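PDB 7DL8: ALBA-Domain Protein, which probably binds RNA through an Alba domain, a small mixed alpha/beta fold, and assembles here with three further copies of itself. Local coordinates for residues Lys22-Phe25 and Val26-Lys30; Val53-Val56 and Glu57-Asp61. All blocks are in the same frame, centred on the assembly; numbering follows the deposited sequence.

Contact 1 (Lys22-Phe25 and Val26-Lys30)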
# COMPACT_ATOMS: atom_id res chain seq x y z
N LYS A 22 -2.42 -6.74 -10.47
CA LYS A 22 -1.36 -6.19 -11.30
C LYS A 22 -1.09 -7.07 -12.52
O LYS A 22 -0.71 -6.56 -13.58
CB LYS A 22 -0.08 -6.00 -10.48
CG LYS A 22 0.55 -7.29 -9.97
CD LYS A 22 1.61 -7.02 -8.91
CE LYS A 22 2.36 -8.29 -8.54
NZ LYS A 22 1.93 -8.82 -7.22
N PHE A 23 -1.27 -8.38 -12.38
CA PHE A 23 -1.07 -9.28 -13.52
C PHE A 23 -2.11 -9.03 -14.60
O PHE A 23 -1.80 -9.11 -15.80
CB PHE A 23 -1.13 -10.74 -13.06
CG PHE A 23 -0.12 -11.09 -12.01
CD1 PHE A 23 1.20 -11.35 -12.35
CD2 PHE A 23 -0.49 -11.18 -10.68
CE1 PHE A 23 2.13 -11.68 -11.38
CE2 PHE A 23 0.43 -11.52 -9.70
CZ PHE A 23 1.75 -11.77 -10.06
N LEU A 24 -3.34 -8.71 -14.20
CA LEU A 24 -4.40 -8.46 -15.17
C LEU A 24 -4.16 -7.16 -15.92
O LEU A 24 -4.37 -7.09 -17.14
CB LEU A 24 -5.76 -8.45 -14.48
CG LEU A 24 -6.97 -8.02 -15.31
CD1 LEU A 24 -7.15 -8.94 -16.50
CD2 LEU A 24 -8.22 -8.01 -14.44
N PHE A 25 -3.72 -6.11 -15.22
CA PHE A 25 -3.48 -4.83 -15.88
C PHE A 25 -2.27 -4.89 -16.80
O PHE A 25 -2.23 -4.19 -17.82
CB PHE A 25 -3.31 -3.72 -14.85
CG PHE A 25 -4.48 -3.54 -13.94
CD1 PHE A 25 -5.77 -3.44 -14.46
CD2 PHE A 25 -4.31 -3.45 -12.57
CE1 PHE A 25 -6.86 -3.28 -13.62
CE2 PHE A 25 -5.39 -3.29 -11.73
CZ PHE A 25 -6.67 -3.20 -12.25
N VAL A 26 -1.27 -5.71 -16.46
CA VAL A 26 -0.14 -5.93 -17.36
C VAL A 26 -0.61 -6.62 -18.64
O VAL A 26 -0.22 -6.24 -19.75
CB VAL A 26 0.96 -6.73 -16.65
CG1 VAL A 26 1.93 -7.34 -17.66
CG2 VAL A 26 1.71 -5.85 -15.66
N ASP A 27 -1.46 -7.63 -18.50
CA ASP A 27 -1.96 -8.35 -19.67
C ASP A 27 -2.86 -7.46 -20.52
O ASP A 27 -2.77 -7.49 -21.76
CB ASP A 27 -2.70 -9.61 -19.24
CG ASP A 27 -1.78 -10.64 -18.61
OD1 ASP A 27 -0.55 -10.51 -18.76
OD2 ASP A 27 -2.29 -11.57 -17.95
N ILE A 28 -3.74 -6.69 -19.89
CA ILE A 28 -4.61 -5.79 -20.63
C ILE A 28 -3.78 -4.78 -21.42
O ILE A 28 -4.05 -4.52 -22.60
CB ILE A 28 -5.60 -5.08 -19.68
CG1 ILE A 28 -6.67 -6.06 -19.20
CG2 ILE A 28 -6.25 -3.89 -20.37
CD1 ILE A 28 -7.50 -5.53 -18.05
N THR A 29 -2.76 -4.21 -20.78
CA THR A 29 -1.90 -3.25 -21.47
C THR A 29 -1.19 -3.89 -22.65
O THR A 29 -1.10 -3.30 -23.73
CB THR A 29 -0.88 -2.66 -20.49
OG1 THR A 29 -1.56 -2.13 -19.34
CG2 THR A 29 -0.07 -1.56 -21.15
N LYS A 30 -0.68 -5.12 -22.46
CA LYS A 30 -0.04 -5.82 -23.57
C LYS A 30 -1.02 -6.12 -24.69
O LYS A 30 -0.70 -5.95 -25.87
CB LYS A 30 0.59 -7.12 -23.06
CG LYS A 30 1.93 -6.94 -22.36
CD LYS A 30 2.62 -8.27 -22.12
CE LYS A 30 2.04 -8.98 -20.91
NZ LYS A 30 2.90 -10.13 -20.48
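With chi1 at -53°, Thr29 carries OG1 beside its own backbone N and turned back along the helix, where the hydroxyl meets the carbonyl oxygen of Phe25 one turn earlier. OG1 of Thr29 donates to Phe25 O at 2.6 Å, and Thr29 N donates to the same oxygen at 3.0 Å. The two donors arrive from opposite faces of the carbonyl plane: the amide lies 36° out of it on one face, and the hydroxyl comes from the other. Phe25 O is therefore gripped twice by a single residue, which gives the buried threonine hydroxyl a partner inside the helix and fixes its rotation.

Leu24 and Ile28 form the apolar pair of the same turn. CG1 of Ile28 lies beside its own backbone N (chi1 -72°) and so back over Leu24, 3.3 Å from Leu24 O. The two side chains cross at a slant, with Leu24 CG 3.7 Å from Ile28 CD1 and Leu24 CD1 3.8 Å from Ile28 CD1. The backbone of the same pair is joined by Ile28 N to Leu24 O at 2.8 Å.

All of this lies in helix 22-34, the crossover helix of the beta-alpha-beta unit formed with the parallel strands 13-16 and 39-45. Phe25, Ile28 and Thr29 rest on Val14 of the first strand, while another flank of the helix packs against helix 49-61. At the start of the helix, Lys22 NZ donates to Tyr18 O of the second subunit.

Further round, Asp27 N binds Phe23 O at 3.1 Å. Asp27 OD1 stands 3.9 Å from Lys30 NZ, a long salt bridge; that ammonium also donates to the side-chain oxygens of Gln62 and Gln105.

Contact 2 (Val53-Val56 and Glu57-Asp61)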
# COMPACT_ATOMS: atom_id res chain seq x y z
N VAL A 53 2.63 1.94 -10.51
CA VAL A 53 4.06 1.97 -10.83
C VAL A 53 4.59 0.55 -10.97
O VAL A 53 5.42 0.27 -11.84
CB VAL A 53 4.82 2.76 -9.75
CG1 VAL A 53 6.32 2.57 -9.90
CG2 VAL A 53 4.46 4.24 -9.83
N SER A 54 4.10 -0.37 -10.13
CA SER A 54 4.54 -1.76 -10.23
C SER A 54 4.06 -2.41 -11.52
O SER A 54 4.76 -3.26 -12.08
CB SER A 54 4.04 -2.55 -9.02
OG SER A 54 3.99 -3.94 -9.30
N VAL A 55 2.88 -2.01 -12.02
CA VAL A 55 2.40 -2.54 -13.29
C VAL A 55 3.32 -2.12 -14.43
O VAL A 55 3.64 -2.92 -15.32
CB VAL A 55 0.95 -2.10 -13.54
CG1 VAL A 55 0.57 -2.26 -15.00
CG2 VAL A 55 -0.01 -2.88 -12.65
N VAL A 56 3.79 -0.87 -14.40
CA VAL A 56 4.65 -0.39 -15.47
C VAL A 56 6.05 -0.98 -15.35
O VAL A 56 6.68 -1.33 -16.35
CB VAL A 56 4.69 1.15 -15.46
CG1 VAL A 56 5.78 1.68 -16.39
CG2 VAL A 56 3.33 1.72 -15.85
N GLU A 57 6.55 -1.12 -14.12
CA GLU A 57 7.86 -1.73 -13.92
C GLU A 57 7.88 -3.19 -14.36
O GLU A 57 8.89 -3.67 -14.88
CB GLU A 57 8.29 -1.60 -12.46
CG GLU A 57 8.73 -0.20 -12.05
CD GLU A 57 9.76 0.39 -12.99
OE1 GLU A 57 10.76 -0.29 -13.30
OE2 GLU A 57 9.57 1.55 -13.43
N MET A 58 6.76 -3.90 -14.16
CA MET A 58 6.67 -5.27 -14.65
C MET A 58 6.75 -5.32 -16.17
O MET A 58 7.42 -6.18 -16.74
CB MET A 58 5.38 -5.92 -14.16
CG MET A 58 5.44 -6.42 -12.73
SD MET A 58 3.96 -7.33 -12.26
CE MET A 58 4.08 -8.75 -13.34
N LEU A 59 6.05 -4.39 -16.84
CA LEU A 59 6.14 -4.31 -18.29
C LEU A 59 7.55 -3.94 -18.74
O LEU A 59 8.01 -4.39 -19.80
CB LEU A 59 5.13 -3.30 -18.83
CG LEU A 59 3.65 -3.68 -18.70
CD1 LEU A 59 2.81 -2.44 -18.47
CD2 LEU A 59 3.19 -4.43 -19.93
N LYS A 60 8.25 -3.13 -17.95
CA LYS A 60 9.63 -2.76 -18.28
C LYS A 60 10.59 -3.93 -18.08
O LYS A 60 11.55 -4.07 -18.84
CB LYS A 60 10.06 -1.55 -17.45
CG LYS A 60 9.46 -0.24 -17.96
CD LYS A 60 9.60 0.90 -16.97
CE LYS A 60 11.04 1.33 -16.79
NZ LYS A 60 11.16 2.34 -15.71
N ASP A 61 10.35 -4.76 -17.06
CA ASP A 61 11.19 -5.95 -16.85
C ASP A 61 11.05 -6.93 -18.01
O ASP A 61 12.02 -7.58 -18.41
CB ASP A 61 10.81 -6.66 -15.56
CG ASP A 61 11.48 -6.07 -14.34
OD1 ASP A 61 12.34 -5.20 -14.47
OD2 ASP A 61 11.14 -6.53 -13.21
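Glu57 N donates to Val53 O at 2.9 Å with an N-H...O angle of 161°, evidence of a regular alpha-helical turn. Both residues belong to helix 49-61 of the Alba fold, which packs on strands 65-76 and 84-94 with one flank turned to the third subunit.

In the next turn Lys60 N binds Val56 O at 2.9 Å, and the lysine CD passes 3.9 Å from Val56 CG1, the two side chains crossing. Val56 itself lies on Val67 and Ile90 of the sheet. Beyond CD, Lys60 NZ donates to Glu57 OE2 at 2.9 Å, a salt bridge made on the syn lone pair, the side of the other carboxylate oxygen. Both chains bend to bring these atoms together, Glu57 at chi2 (-50°) and Lys60 at chi3 (68°). Glu57 OE2 is also hydrogen-bonded to Thr72 OG1 of the third subunit. Two grips on one oxygen probably hold the carboxylate in place at this interface, where Arg74 of the third subunit packs on Glu57 and pairs with Asp61.

Val55 and Leu59 lie alongside each other, one turn apart on the flank that meets helix 22-34, with Val55 CG1 4.1 Å from Leu59 CD1. Met58 N binds Ser54 O, and the methionine CG of Met58 sits 3.3 Å from Ser54 O.

In the fold
Contacts 1 and 2 lie on two neighbouring helices, 22-34 and 49-61, each spanning about two and a half turns of its helix. Their centres are about 10 Å apart, and they touch directly. Val26 CG2 lies 3.5 Å from Val55 O, and Lys22 CB is 3.8 Å from Val55 CG2, so Val55 meets both Lys22 and Val26. One turn further along each helix, Lys30 CG packs 3.7 Å from Leu59 CD2. Their other surfaces diverge: contact 1 reaches edge strand 13-16 and the second subunit, contact 2 strands 65-76 and 84-94 and the third subunit.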